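Local coordinates for protein spermidine N(1)-acetyltransferase (Thermoplasma acidophilum, PDB 3K9U) that transfers an acetyl group from acetyl-CoA to polyamines such as spermidine, protecting the cell against polyamine toxicity, at residues 22-27 / 38-43; 77-82 / 88-93; 121-126 / 141-146; 145-148 / 153-156. All blocks are in the same frame, centred on the assembly; numbering follows the deposited sequence.

How the contacts relate
Contacts 1, 2 and 3 are buried; contact 4 is partly exposed, at the outer edge of the sheet. Contact 2 is closest to the centre of the chain, and only its two strands are joined through both backbone bonds and a salt bridge. Contact 1 joins two helices by indole stacking and touches contact 2 where Trp-24 meets Tyr-93. Both also touch the acetyl coenzyme A. Strands 86-94 and 122-128 are neighbours, so contact 2 adjoins contact 3. Contact 3 is apolar side-chain packing. It shares Val-145 and Glu-146 with contact 4, where backbone bonds again do much of the work and Glu-146 crosses Glu-156. Contacts 2 and 4 each hold a classic beta bulge.

Contact 1: 22-27 / 38-43; sequences ESWKWT and ESWIRE. With ACO (acetyl coenzyme *a), chain G.
Segments 22-27 and 38-43, on helices 13-27 and 34-44, have their closest CA pair at Trp-24 and Ile-41, 8.1 Å apart. Side chains bridge this distance. The six-membered ring of Trp-24 stacks face to face on the five-membered ring of Trp-40. Their centroids are 3.8 Å apart and their planes differ by 17°. The overlap is offset, with CH2 of Trp-24 placed toward the rim of the Trp-40 indole. Trp-40 holds CG opposite its backbone N (chi1 -169°), which carries the indole across to the other helix. Ile-41 adds an aliphatic contact, its CD1 3.8 Å from CB of Trp-24. A serine in place of Trp-40 would probably leave one face of the Trp-24 indole without its stacking partner. Lys-44 makes a cation-pi contact with Trp-40, and Tyr-28 and Tyr-93 meet the Trp-24 ring. Helix 13-27 also lines the cofactor. Thr-27 OG1 lies 3.1 Å from C7P of acetyl coenzyme A, and the same hydroxyl donates to Ser-23 O. Trp-26 turns its ring edge to the pantetheine arm, while its NE1 bonds to Glu-97 O of the second subunit. These are the N-terminal helices of the GNAT fold, here packed together beside the acetyl-CoA pocket.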
# COMPACT_ATOMS: atom_id res chain seq x y z
N GLU A 22 7.21 -9.05 -6.67
CA GLU A 22 6.82 -7.67 -6.34
C GLU A 22 6.71 -7.50 -4.84
O GLU A 22 7.08 -6.49 -4.29
CB GLU A 22 5.49 -7.28 -6.99
CG GLU A 22 5.59 -7.03 -8.49
CD GLU A 22 4.27 -6.51 -9.07
OE1 GLU A 22 3.72 -7.20 -9.95
OE2 GLU A 22 3.78 -5.42 -8.63
N SER A 23 6.20 -8.53 -4.18
CA SER A 23 6.02 -8.42 -2.73
C SER A 23 7.38 -8.40 -2.01
O SER A 23 7.58 -7.60 -1.09
CB SER A 23 5.13 -9.55 -2.23
OG SER A 23 4.63 -9.25 -0.94
N TRP A 24 8.31 -9.22 -2.45
CA TRP A 24 9.61 -9.29 -1.78
C TRP A 24 10.36 -7.97 -1.98
O TRP A 24 10.95 -7.45 -1.04
CB TRP A 24 10.46 -10.48 -2.30
CG TRP A 24 10.48 -11.65 -1.40
CD1 TRP A 24 9.45 -12.52 -1.16
CD2 TRP A 24 11.57 -12.08 -0.57
NE1 TRP A 24 9.84 -13.47 -0.22
CE2 TRP A 24 11.13 -13.21 0.15
CE3 TRP A 24 12.88 -11.61 -0.35
CZ2 TRP A 24 11.97 -13.90 1.06
CZ3 TRP A 24 13.71 -12.28 0.56
CH2 TRP A 24 13.25 -13.41 1.25
N LYS A 25 10.33 -7.41 -3.19
CA LYS A 25 11.09 -6.17 -3.46
C LYS A 25 10.55 -5.01 -2.63
O LYS A 25 11.31 -4.13 -2.16
CB LYS A 25 11.08 -5.80 -4.94
CG LYS A 25 11.93 -6.70 -5.84
CD LYS A 25 11.84 -6.19 -7.26
CE LYS A 25 12.81 -6.85 -8.20
NZ LYS A 25 12.46 -6.55 -9.63
N TRP A 26 9.23 -5.00 -2.46
CA TRP A 26 8.57 -3.96 -1.68
C TRP A 26 8.75 -4.20 -0.16
O TRP A 26 9.20 -3.32 0.52
CB TRP A 26 7.10 -3.90 -2.03
CG TRP A 26 6.32 -2.89 -1.19
CD1 TRP A 26 6.30 -1.53 -1.36
CD2 TRP A 26 5.44 -3.17 -0.09
NE1 TRP A 26 5.45 -0.95 -0.43
CE2 TRP A 26 4.93 -1.93 0.37
CE3 TRP A 26 5.01 -4.34 0.54
CZ2 TRP A 26 4.02 -1.83 1.41
CZ3 TRP A 26 4.10 -4.23 1.61
CH2 TRP A 26 3.62 -2.99 2.01
N THR A 27 8.42 -5.40 0.33
CA THR A 27 8.50 -5.69 1.78
C THR A 27 9.90 -5.63 2.37
O THR A 27 10.07 -5.24 3.50
CB THR A 27 8.02 -7.11 2.11
OG1 THR A 27 6.87 -7.44 1.32
CG2 THR A 27 7.68 -7.20 3.60
N GLU A 38 17.03 -10.53 -5.31
CA GLU A 38 17.00 -11.12 -6.66
C GLU A 38 17.48 -12.58 -6.62
O GLU A 38 16.90 -13.42 -7.29
CB GLU A 38 17.84 -10.33 -7.67
CG GLU A 38 17.48 -10.60 -9.19
CD GLU A 38 18.36 -11.68 -9.91
OE1 GLU A 38 19.46 -12.03 -9.42
OE2 GLU A 38 17.97 -12.17 -11.01
N SER A 39 18.50 -12.89 -5.83
CA SER A 39 18.93 -14.28 -5.69
C SER A 39 17.82 -15.11 -5.08
O SER A 39 17.53 -16.23 -5.54
CB SER A 39 20.23 -14.41 -4.87
OG SER A 39 21.35 -13.91 -5.62
N TRP A 40 17.14 -14.56 -4.08
CA TRP A 40 16.05 -15.29 -3.46
C TRP A 40 14.91 -15.59 -4.48
O TRP A 40 14.48 -16.74 -4.60
CB TRP A 40 15.54 -14.55 -2.23
CG TRP A 40 14.58 -15.38 -1.42
CD1 TRP A 40 13.25 -15.56 -1.64
CD2 TRP A 40 14.90 -16.13 -0.25
NE1 TRP A 40 12.71 -16.37 -0.68
CE2 TRP A 40 13.70 -16.74 0.19
CE3 TRP A 40 16.08 -16.34 0.49
CZ2 TRP A 40 13.64 -17.56 1.33
CZ3 TRP A 40 16.03 -17.15 1.63
CH2 TRP A 40 14.81 -17.75 2.04
N ILE A 41 14.47 -14.58 -5.24
CA ILE A 41 13.45 -14.81 -6.25
C ILE A 41 13.93 -15.83 -7.31
O ILE A 41 13.21 -16.76 -7.64
CB ILE A 41 13.00 -13.50 -6.95
CG1 ILE A 41 12.39 -12.50 -5.95
CG2 ILE A 41 12.03 -13.78 -8.14
CD1 ILE A 41 11.32 -13.07 -5.01
N ARG A 42 15.15 -15.66 -7.81
CA ARG A 42 15.68 -16.53 -8.85
C ARG A 42 15.73 -18.00 -8.37
O ARG A 42 15.47 -18.92 -9.14
CB ARG A 42 17.08 -16.07 -9.23
CG ARG A 42 17.70 -16.82 -10.44
CD ARG A 42 19.25 -16.81 -10.45
NE ARG A 42 19.78 -15.48 -10.17
CZ ARG A 42 20.50 -15.13 -9.10
NH1 ARG A 42 20.86 -16.02 -8.17
NH2 ARG A 42 20.89 -13.86 -8.97
N GLU A 43 16.04 -18.22 -7.09
CA GLU A 43 16.27 -19.58 -6.59
C GLU A 43 15.00 -20.21 -5.99
O GLU A 43 14.61 -21.33 -6.36
CB GLU A 43 17.43 -19.56 -5.60
CG GLU A 43 18.74 -19.09 -6.29
CD GLU A 43 20.02 -19.40 -5.51
OE1 GLU A 43 20.13 -18.97 -4.34
OE2 GLU A 43 20.92 -20.07 -6.06
N1A ACO G . 1.67 -0.55 5.24
C2A ACO G . 1.88 -0.69 6.58
N3A ACO G . 1.27 -1.64 7.31
C4A ACO G . 0.44 -2.53 6.74
C5A ACO G . 0.19 -2.41 5.31
C6A ACO G . 0.88 -1.35 4.56
N6A ACO G . 0.69 -1.17 3.23
N7A ACO G . -0.66 -3.37 4.99
C8A ACO G . -0.94 -4.04 6.11
N9A ACO G . -0.28 -3.57 7.17
C1B ACO G . -0.42 -4.10 8.57
C2B ACO G . -0.82 -3.06 9.61
O2B ACO G . -0.38 -3.45 10.94
C3B ACO G . -2.32 -3.06 9.57
O3B ACO G . -2.88 -2.59 10.81
P3B ACO G . -3.28 -1.00 10.89
O7A ACO G . -4.55 -0.96 10.14
O8A ACO G . -2.11 -0.29 10.21
O9A ACO G . -3.35 -0.82 12.39
C4B ACO G . -2.67 -4.48 9.19
O4B ACO G . -1.49 -5.05 8.61
C5B ACO G . -3.81 -4.58 8.19
O5B ACO G . -4.40 -5.89 8.18
P1A ACO G . -4.81 -6.61 6.80
O1A ACO G . -5.52 -5.62 5.89
O2A ACO G . -5.50 -7.91 7.11
O3A ACO G . -3.33 -6.90 6.22
P2A ACO G . -3.05 -7.37 4.69
O4A ACO G . -2.21 -6.27 4.08
O5A ACO G . -4.33 -7.85 4.03
O6A ACO G . -2.13 -8.65 4.89
CBP ACO G . 0.24 -8.97 4.93
CCP ACO G . -0.99 -8.62 5.75
CDP ACO G . 1.45 -9.03 5.84
CEP ACO G . -0.00 -10.36 4.34
CAP ACO G . 0.44 -7.95 3.79
OAP ACO G . 0.51 -6.60 4.28
C9P ACO G . 1.66 -8.21 2.95
O9P ACO G . 1.61 -9.05 2.07
N8P ACO G . 2.74 -7.54 3.26
C7P ACO G . 4.02 -7.72 2.61
C6P ACO G . 4.61 -9.11 2.74
C5P ACO G . 4.82 -9.59 4.17
O5P ACO G . 5.29 -8.87 5.04
N4P ACO G . 4.51 -10.87 4.40
C3P ACO G . 4.78 -11.51 5.69
C2P ACO G . 6.15 -12.17 5.66
S1P ACO G . 6.43 -13.20 7.07
C ACO G . 5.99 -14.75 6.55
O ACO G . 5.71 -14.90 5.36
CH3 ACO G . 5.99 -15.92 7.50

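Contact 2: 77-82 / 88-93; sequences FIELKI and ELLRLY. With ACO (acetyl coenzyme *a), chain G.
A classic beta bulge, with Leu-90 and Arg-91 both facing Glu-79, interrupts the hairpin of strands 73-83 and 86-94. Glu-79 O accepts Leu-90 N at 2.9 Å and, weakly, Arg-91 N at 3.3 Å. In return, Glu-79 N donates to Arg-91 O. Regular antiparallel pairing flanks the bulge, with Phe-77 and Tyr-93 a hydrogen-bonded pair on one side and Lys-81 and Glu-88 on the other. Arg-91 grips the buried Glu-79 side-on: NE reaches OE1 at 2.7 Å and NH1 reaches OE2 at 3.0 Å. Both oxygens are met from above the carboxylate plane, and the two flat groups stand 47° apart. Bends at chi2 and chi3 (54°) bring the edge of the guanidinium to the carboxylate. Glu-53 forms a second salt bridge to NH1, and Tyr-45 OH bonds NH2. A leucine in place of Arg-91 would probably leave the Glu-79 carboxylate buried without its countercharge.

In the GNAT fold this bulged strand receives the cofactor. N4P of acetyl coenzyme A donates to Leu-92 O at 2.7 Å. Leu-92 N makes a weak bond to the acetyl oxygen, atom O. On the Glu-79 side of the sheet, Arg-91 CG meets the Phe-77 ring at its edge. Phe-77 CZ packs 4.0 Å from Tyr-93 CB, and Tyr-93 OH is bonded to Tyr-28 OH. On the other side, Ile-78 and Leu-80 reach helix 103-118. Leu-80 CD2 lies 4.0 Å from Leu-89 CG, and Leu-92 CD1 packs on Ile-78 CB.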
# COMPACT_ATOMS: atom_id res chain seq x y z
N PHE A 77 -0.75 -15.11 -1.88
CA PHE A 77 -0.84 -16.53 -1.55
C PHE A 77 -0.38 -16.81 -0.15
O PHE A 77 0.25 -15.99 0.46
CB PHE A 77 0.03 -17.34 -2.53
CG PHE A 77 1.49 -16.95 -2.50
CD1 PHE A 77 1.98 -15.91 -3.29
CD2 PHE A 77 2.37 -17.59 -1.66
CE1 PHE A 77 3.33 -15.54 -3.26
CE2 PHE A 77 3.72 -17.23 -1.62
CZ PHE A 77 4.20 -16.19 -2.44
N ILE A 78 -0.65 -18.02 0.34
CA ILE A 78 -0.24 -18.43 1.66
C ILE A 78 0.19 -19.88 1.60
O ILE A 78 -0.38 -20.66 0.83
CB ILE A 78 -1.38 -18.22 2.69
CG1 ILE A 78 -0.83 -18.31 4.12
CG2 ILE A 78 -2.52 -19.23 2.44
CD1 ILE A 78 -1.88 -18.10 5.26
N GLU A 79 1.22 -20.24 2.36
CA GLU A 79 1.71 -21.60 2.45
C GLU A 79 1.84 -22.00 3.91
O GLU A 79 2.47 -21.30 4.68
CB GLU A 79 3.07 -21.76 1.74
CG GLU A 79 3.59 -23.26 1.70
CD GLU A 79 4.92 -23.46 0.97
OE1 GLU A 79 5.95 -22.84 1.35
OE2 GLU A 79 4.95 -24.27 0.01
N LEU A 80 1.23 -23.12 4.29
CA LEU A 80 1.44 -23.69 5.62
C LEU A 80 1.69 -25.19 5.58
O LEU A 80 1.09 -25.88 4.77
CB LEU A 80 0.23 -23.46 6.52
CG LEU A 80 -0.37 -22.07 6.56
CD1 LEU A 80 -1.51 -22.02 5.57
CD2 LEU A 80 -0.85 -21.80 7.98
N LYS A 81 2.56 -25.68 6.45
CA LYS A 81 2.81 -27.12 6.62
C LYS A 81 2.32 -27.60 7.99
O LYS A 81 2.55 -26.95 9.03
CB LYS A 81 4.31 -27.45 6.52
CG LYS A 81 4.76 -28.18 5.21
CD LYS A 81 5.55 -27.26 4.24
CE LYS A 81 5.75 -27.88 2.85
NZ LYS A 81 7.10 -27.57 2.21
N ILE A 82 1.68 -28.76 7.99
CA ILE A 82 1.31 -29.40 9.23
C ILE A 82 2.17 -30.61 9.43
O ILE A 82 2.22 -31.46 8.55
CB ILE A 82 -0.16 -29.83 9.21
CG1 ILE A 82 -1.04 -28.56 9.17
CG2 ILE A 82 -0.48 -30.83 10.41
CD1 ILE A 82 -2.39 -28.75 8.52
N GLU A 88 2.99 -24.85 10.63
CA GLU A 88 3.96 -23.79 10.42
C GLU A 88 3.47 -22.93 9.25
O GLU A 88 3.13 -23.44 8.17
CB GLU A 88 5.38 -24.30 10.19
CG GLU A 88 6.31 -23.10 9.89
CD GLU A 88 7.80 -23.29 10.12
OE1 GLU A 88 8.30 -24.42 10.21
OE2 GLU A 88 8.49 -22.26 10.19
N LEU A 89 3.37 -21.63 9.50
CA LEU A 89 3.01 -20.67 8.47
C LEU A 89 4.32 -20.26 7.80
O LEU A 89 5.15 -19.56 8.38
CB LEU A 89 2.29 -19.46 9.09
CG LEU A 89 1.50 -18.57 8.11
CD1 LEU A 89 0.65 -17.51 8.87
CD2 LEU A 89 2.43 -17.88 7.11
N LEU A 90 4.54 -20.76 6.59
CA LEU A 90 5.84 -20.59 5.95
C LEU A 90 5.91 -19.33 5.15
O LEU A 90 6.96 -18.75 5.03
CB LEU A 90 6.16 -21.76 5.01
CG LEU A 90 6.28 -23.14 5.66
CD1 LEU A 90 6.26 -24.20 4.54
CD2 LEU A 90 7.53 -23.25 6.55
N ARG A 91 4.78 -18.91 4.60
CA ARG A 91 4.77 -17.95 3.50
C ARG A 91 3.42 -17.21 3.40
O ARG A 91 2.38 -17.86 3.34
CB ARG A 91 5.00 -18.75 2.21
CG ARG A 91 6.05 -18.24 1.31
CD ARG A 91 7.04 -19.29 0.82
NE ARG A 91 6.54 -20.50 0.16
CZ ARG A 91 6.79 -20.88 -1.10
NH1 ARG A 91 6.35 -22.06 -1.53
NH2 ARG A 91 7.44 -20.10 -1.97
N LEU A 92 3.46 -15.88 3.35
CA LEU A 92 2.25 -15.09 3.11
C LEU A 92 2.61 -13.75 2.51
O LEU A 92 3.18 -12.90 3.20
CB LEU A 92 1.48 -14.87 4.41
CG LEU A 92 0.24 -13.99 4.42
CD1 LEU A 92 -0.71 -14.49 3.41
CD2 LEU A 92 -0.40 -13.98 5.80
N TYR A 93 2.26 -13.58 1.25
CA TYR A 93 2.68 -12.42 0.48
C TYR A 93 1.55 -11.97 -0.45
O TYR A 93 0.97 -12.79 -1.14
CB TYR A 93 3.94 -12.74 -0.35
CG TYR A 93 5.17 -12.97 0.49
CD1 TYR A 93 5.92 -11.89 0.95
CD2 TYR A 93 5.57 -14.25 0.85
CE1 TYR A 93 7.03 -12.08 1.74
CE2 TYR A 93 6.69 -14.45 1.64
CZ TYR A 93 7.42 -13.37 2.07
OH TYR A 93 8.53 -13.55 2.85
N1A ACO G . 1.67 -0.55 5.24
C2A ACO G . 1.88 -0.69 6.58
N3A ACO G . 1.27 -1.64 7.31
C4A ACO G . 0.44 -2.53 6.74
C5A ACO G . 0.19 -2.41 5.31
C6A ACO G . 0.88 -1.35 4.56
N6A ACO G . 0.69 -1.17 3.23
N7A ACO G . -0.66 -3.37 4.99
C8A ACO G . -0.94 -4.04 6.11
N9A ACO G . -0.28 -3.57 7.17
C1B ACO G . -0.42 -4.10 8.57
C2B ACO G . -0.82 -3.06 9.61
O2B ACO G . -0.38 -3.45 10.94
C3B ACO G . -2.32 -3.06 9.57
O3B ACO G . -2.88 -2.59 10.81
P3B ACO G . -3.28 -1.00 10.89
O7A ACO G . -4.55 -0.96 10.14
O8A ACO G . -2.11 -0.29 10.21
O9A ACO G . -3.35 -0.82 12.39
C4B ACO G . -2.67 -4.48 9.19
O4B ACO G . -1.49 -5.05 8.61
C5B ACO G . -3.81 -4.58 8.19
O5B ACO G . -4.40 -5.89 8.18
P1A ACO G . -4.81 -6.61 6.80
O1A ACO G . -5.52 -5.62 5.89
O2A ACO G . -5.50 -7.91 7.11
O3A ACO G . -3.33 -6.90 6.22
P2A ACO G . -3.05 -7.37 4.69
O4A ACO G . -2.21 -6.27 4.08
O5A ACO G . -4.33 -7.85 4.03
O6A ACO G . -2.13 -8.65 4.89
CBP ACO G . 0.24 -8.97 4.93
CCP ACO G . -0.99 -8.62 5.75
CDP ACO G . 1.45 -9.03 5.84
CEP ACO G . -0.00 -10.36 4.34
CAP ACO G . 0.44 -7.95 3.79
OAP ACO G . 0.51 -6.60 4.28
C9P ACO G . 1.66 -8.21 2.95
O9P ACO G . 1.61 -9.05 2.07
N8P ACO G . 2.74 -7.54 3.26
C7P ACO G . 4.02 -7.72 2.61
C6P ACO G . 4.61 -9.11 2.74
C5P ACO G . 4.82 -9.59 4.17
O5P ACO G . 5.29 -8.87 5.04
N4P ACO G . 4.51 -10.87 4.40
C3P ACO G . 4.78 -11.51 5.69
C2P ACO G . 6.15 -12.17 5.66
S1P ACO G . 6.43 -13.20 7.07
C ACO G . 5.99 -14.75 6.55
O ACO G . 5.71 -14.90 5.36
CH3 ACO G . 5.99 -15.92 7.50

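Contact 3: 121-126 / 141-146; sequences LECRLY and NGFKVE
Close to Tyr-138, the probable proton donor of the active site, Phe-143 packs on Cys-123 and Leu-125 of strand 122-128. Phe-143 lies in the loop that leads from helix 132-139 into strand 144-149. In the order of the sheet, strand 152-158 runs between the two segments, and the phenyl ring reaches past it to the strand beyond. Leu-125 approaches over one ring face. Its CD2 lies 3.6 Å from the ring centroid of Phe-143 and 21° off the normal, a CH-pi contact displaced toward CD2 and CE2 of Phe-143. Leu-125 has CG between the backbone N and the carbonyl carbon (chi1 67°), a turn that sends this methyl over the ring. Cys-123 comes from another direction. Its SG makes a sulfur-aromatic contact at the ring edge, 5.2 Å from the centroid and 4.0 Å from CZ of Phe-143. The backbone O of Cys-123 adds an oblique contact at 3.6 Å to CE2 of Phe-143. Tyr-138 meets the Phe-143 ring edge-to-face, and Met-155 packs on it too. The neighbouring Gly-142 may, by similarity, matter for polyamine acetylation. Across this contact Phe-143 meets a methyl over its face and a sulfur at its edge, weak dispersive contacts that depend on close fit.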
# COMPACT_ATOMS: atom_id res chain seq x y z
N LEU A 121 -3.96 -27.26 17.03
CA LEU A 121 -4.16 -26.36 18.17
C LEU A 121 -3.03 -25.33 18.33
O LEU A 121 -3.04 -24.55 19.30
CB LEU A 121 -4.35 -27.17 19.47
CG LEU A 121 -5.60 -28.07 19.58
CD1 LEU A 121 -5.51 -28.91 20.83
CD2 LEU A 121 -6.91 -27.26 19.56
N GLU A 122 -2.10 -25.29 17.37
CA GLU A 122 -0.95 -24.38 17.44
C GLU A 122 -0.36 -24.12 16.05
O GLU A 122 -0.24 -25.04 15.23
CB GLU A 122 0.10 -25.01 18.34
CG GLU A 122 1.31 -24.15 18.69
CD GLU A 122 2.06 -24.70 19.91
OE1 GLU A 122 2.61 -23.92 20.72
OE2 GLU A 122 2.07 -25.94 20.09
N CYS A 123 0.03 -22.87 15.82
CA CYS A 123 0.64 -22.43 14.59
C CYS A 123 1.84 -21.57 14.90
O CYS A 123 1.74 -20.64 15.70
CB CYS A 123 -0.36 -21.62 13.77
SG CYS A 123 0.30 -21.12 12.15
N ARG A 124 2.99 -21.86 14.29
CA ARG A 124 4.17 -21.01 14.48
C ARG A 124 4.63 -20.41 13.19
O ARG A 124 4.26 -20.87 12.11
CB ARG A 124 5.32 -21.77 15.17
CG ARG A 124 5.71 -23.09 14.55
CD ARG A 124 6.55 -23.98 15.50
NE ARG A 124 7.98 -23.82 15.25
CZ ARG A 124 8.81 -23.09 15.99
NH1 ARG A 124 8.37 -22.43 17.07
NH2 ARG A 124 10.10 -23.01 15.64
N LEU A 125 5.42 -19.35 13.29
CA LEU A 125 5.94 -18.69 12.12
C LEU A 125 7.22 -17.92 12.44
O LEU A 125 7.45 -17.57 13.60
CB LEU A 125 4.88 -17.75 11.53
CG LEU A 125 4.45 -16.52 12.35
CD1 LEU A 125 5.43 -15.33 12.15
CD2 LEU A 125 3.03 -16.10 12.06
N TYR A 126 8.04 -17.69 11.41
CA TYR A 126 9.20 -16.81 11.53
C TYR A 126 8.91 -15.55 10.70
O TYR A 126 8.48 -15.64 9.56
CB TYR A 126 10.47 -17.50 10.98
CG TYR A 126 10.94 -18.74 11.75
CD1 TYR A 126 12.22 -18.81 12.30
CD2 TYR A 126 10.12 -19.84 11.89
CE1 TYR A 126 12.67 -19.96 13.00
CE2 TYR A 126 10.54 -20.98 12.57
CZ TYR A 126 11.81 -21.04 13.13
OH TYR A 126 12.16 -22.19 13.81
N ASN A 141 -3.43 -10.37 14.66
CA ASN A 141 -4.20 -11.57 14.42
C ASN A 141 -3.90 -12.68 15.43
O ASN A 141 -4.01 -13.87 15.11
CB ASN A 141 -3.98 -12.02 12.98
CG ASN A 141 -4.75 -11.19 12.02
OD1 ASN A 141 -5.94 -11.40 11.85
ND2 ASN A 141 -4.11 -10.17 11.45
N GLY A 142 -3.54 -12.27 16.65
CA GLY A 142 -3.43 -13.19 17.78
C GLY A 142 -2.07 -13.89 17.97
O GLY A 142 -1.94 -14.71 18.87
N PHE A 143 -1.08 -13.60 17.13
CA PHE A 143 0.25 -14.21 17.30
C PHE A 143 1.04 -13.45 18.36
O PHE A 143 0.96 -12.20 18.43
CB PHE A 143 1.04 -14.26 15.99
CG PHE A 143 0.56 -15.32 15.03
CD1 PHE A 143 -0.52 -15.07 14.17
CD2 PHE A 143 1.18 -16.58 14.96
CE1 PHE A 143 -0.97 -16.04 13.28
CE2 PHE A 143 0.74 -17.55 14.06
CZ PHE A 143 -0.35 -17.28 13.23
N LYS A 144 1.80 -14.21 19.15
CA LYS A 144 2.67 -13.70 20.23
C LYS A 144 4.11 -14.10 19.96
O LYS A 144 4.34 -15.18 19.41
CB LYS A 144 2.27 -14.30 21.53
CG LYS A 144 0.80 -14.22 21.82
CD LYS A 144 0.37 -12.80 22.06
CE LYS A 144 -1.02 -12.78 22.70
NZ LYS A 144 -1.08 -13.75 23.86
N VAL A 145 5.05 -13.24 20.34
CA VAL A 145 6.47 -13.55 20.17
C VAL A 145 6.93 -14.44 21.33
O VAL A 145 6.68 -14.16 22.50
CB VAL A 145 7.37 -12.28 20.10
CG1 VAL A 145 8.86 -12.65 20.22
CG2 VAL A 145 7.15 -11.54 18.81
N GLU A 146 7.58 -15.54 20.98
CA GLU A 146 8.05 -16.50 21.98
C GLU A 146 9.55 -16.55 22.03
O GLU A 146 10.09 -17.00 23.02
CB GLU A 146 7.54 -17.91 21.65
CG GLU A 146 6.02 -18.04 21.70
CD GLU A 146 5.45 -17.90 23.10
OE1 GLU A 146 6.19 -18.16 24.09
OE2 GLU A 146 4.25 -17.54 23.21

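Contact 4: 145-148 / 153-156; sequences VEDT and FIME
Glu-146 and Asp-147 both face Ile-154, forming a classic beta bulge in the hairpin of strands 144-149 and 152-158. Two bonds enclose the bulge. The bond from Glu-146 N to Ile-154 O, 2.9 Å, is almost straight (176°). Ile-154 N donates to Asp-147 O at 2.8 Å, from above the carbonyl plane. Asp-147 and Ile-154 lie side by side, with CB of the aspartate 4.0 Å from CD1 of the isoleucine. On the other face, Val-145 CG2 packs on Met-155 CG at 3.9 Å. Thr-148 CG2 touches the Phe-153 ring at its edge, 3.7 Å from CD2. Glu-146 crosses Glu-156 at about a right angle, its CG 3.7 Å from CD of Glu-156. The carboxylates stay apart, and their like charges probably disfavour a closer approach. Further out, strand 152-158 is bonded to strand 122-128 through Phe-153 with Val-127 and Met-155 with Leu-125. Phe-135 of helix 132-139 covers Val-145, Phe-153 and Met-155, and Tyr-138 of that helix also touches Met-155. Strand 144-149 is the outermost on this side of the chain's sheet. Just past the bulge, Thr-148 N makes a weak bond of 3.0 Å to Asp-147 OD1.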
# COMPACT_ATOMS: atom_id res chain seq x y z
N VAL A 145 5.05 -13.24 20.34
CA VAL A 145 6.47 -13.55 20.17
C VAL A 145 6.93 -14.44 21.33
O VAL A 145 6.68 -14.16 22.50
CB VAL A 145 7.37 -12.28 20.10
CG1 VAL A 145 8.86 -12.65 20.22
CG2 VAL A 145 7.15 -11.54 18.81
N GLU A 146 7.58 -15.54 20.98
CA GLU A 146 8.05 -16.50 21.98
C GLU A 146 9.55 -16.55 22.03
O GLU A 146 10.09 -17.00 23.02
CB GLU A 146 7.54 -17.91 21.65
CG GLU A 146 6.02 -18.04 21.70
CD GLU A 146 5.45 -17.90 23.10
OE1 GLU A 146 6.19 -18.16 24.09
OE2 GLU A 146 4.25 -17.54 23.21
N ASP A 147 10.22 -16.15 20.95
CA ASP A 147 11.66 -16.34 20.83
C ASP A 147 12.22 -15.56 19.63
O ASP A 147 11.47 -15.03 18.81
CB ASP A 147 11.95 -17.85 20.66
CG ASP A 147 13.35 -18.25 21.13
OD1 ASP A 147 14.05 -17.45 21.80
OD2 ASP A 147 13.75 -19.39 20.83
N THR A 148 13.54 -15.48 19.57
CA THR A 148 14.24 -14.91 18.44
C THR A 148 15.16 -16.00 17.87
O THR A 148 15.58 -16.90 18.58
CB THR A 148 15.03 -13.63 18.84
OG1 THR A 148 16.18 -13.98 19.60
CG2 THR A 148 14.17 -12.68 19.68
N PHE A 153 11.98 -13.07 14.47
CA PHE A 153 11.19 -13.38 15.64
C PHE A 153 10.36 -14.64 15.38
O PHE A 153 9.73 -14.77 14.32
CB PHE A 153 10.19 -12.25 15.93
CG PHE A 153 10.77 -11.01 16.50
CD1 PHE A 153 10.27 -9.78 16.11
CD2 PHE A 153 11.76 -11.05 17.45
CE1 PHE A 153 10.77 -8.61 16.64
CE2 PHE A 153 12.28 -9.89 17.96
CZ PHE A 153 11.78 -8.67 17.55
N ILE A 154 10.29 -15.51 16.37
CA ILE A 154 9.46 -16.69 16.27
C ILE A 154 8.14 -16.36 16.96
O ILE A 154 8.13 -15.97 18.12
CB ILE A 154 10.15 -17.92 16.95
CG1 ILE A 154 11.44 -18.29 16.22
CG2 ILE A 154 9.19 -19.14 17.00
CD1 ILE A 154 12.32 -19.30 16.96
N MET A 155 7.02 -16.50 16.25
CA MET A 155 5.72 -16.21 16.85
C MET A 155 4.84 -17.45 16.89
O MET A 155 4.98 -18.33 16.05
CB MET A 155 5.00 -15.09 16.09
CG MET A 155 5.82 -13.83 15.97
SD MET A 155 4.98 -12.50 15.08
CE MET A 155 3.87 -11.84 16.35
N GLU A 156 3.95 -17.49 17.86
CA GLU A 156 3.03 -18.59 18.05
C GLU A 156 1.65 -18.08 18.36
O GLU A 156 1.49 -17.05 19.00
CB GLU A 156 3.50 -19.56 19.17
CG GLU A 156 4.86 -20.21 18.87
CD GLU A 156 5.36 -21.24 19.93
OE1 GLU A 156 4.53 -21.90 20.62
OE2 GLU A 156 6.60 -21.37 20.04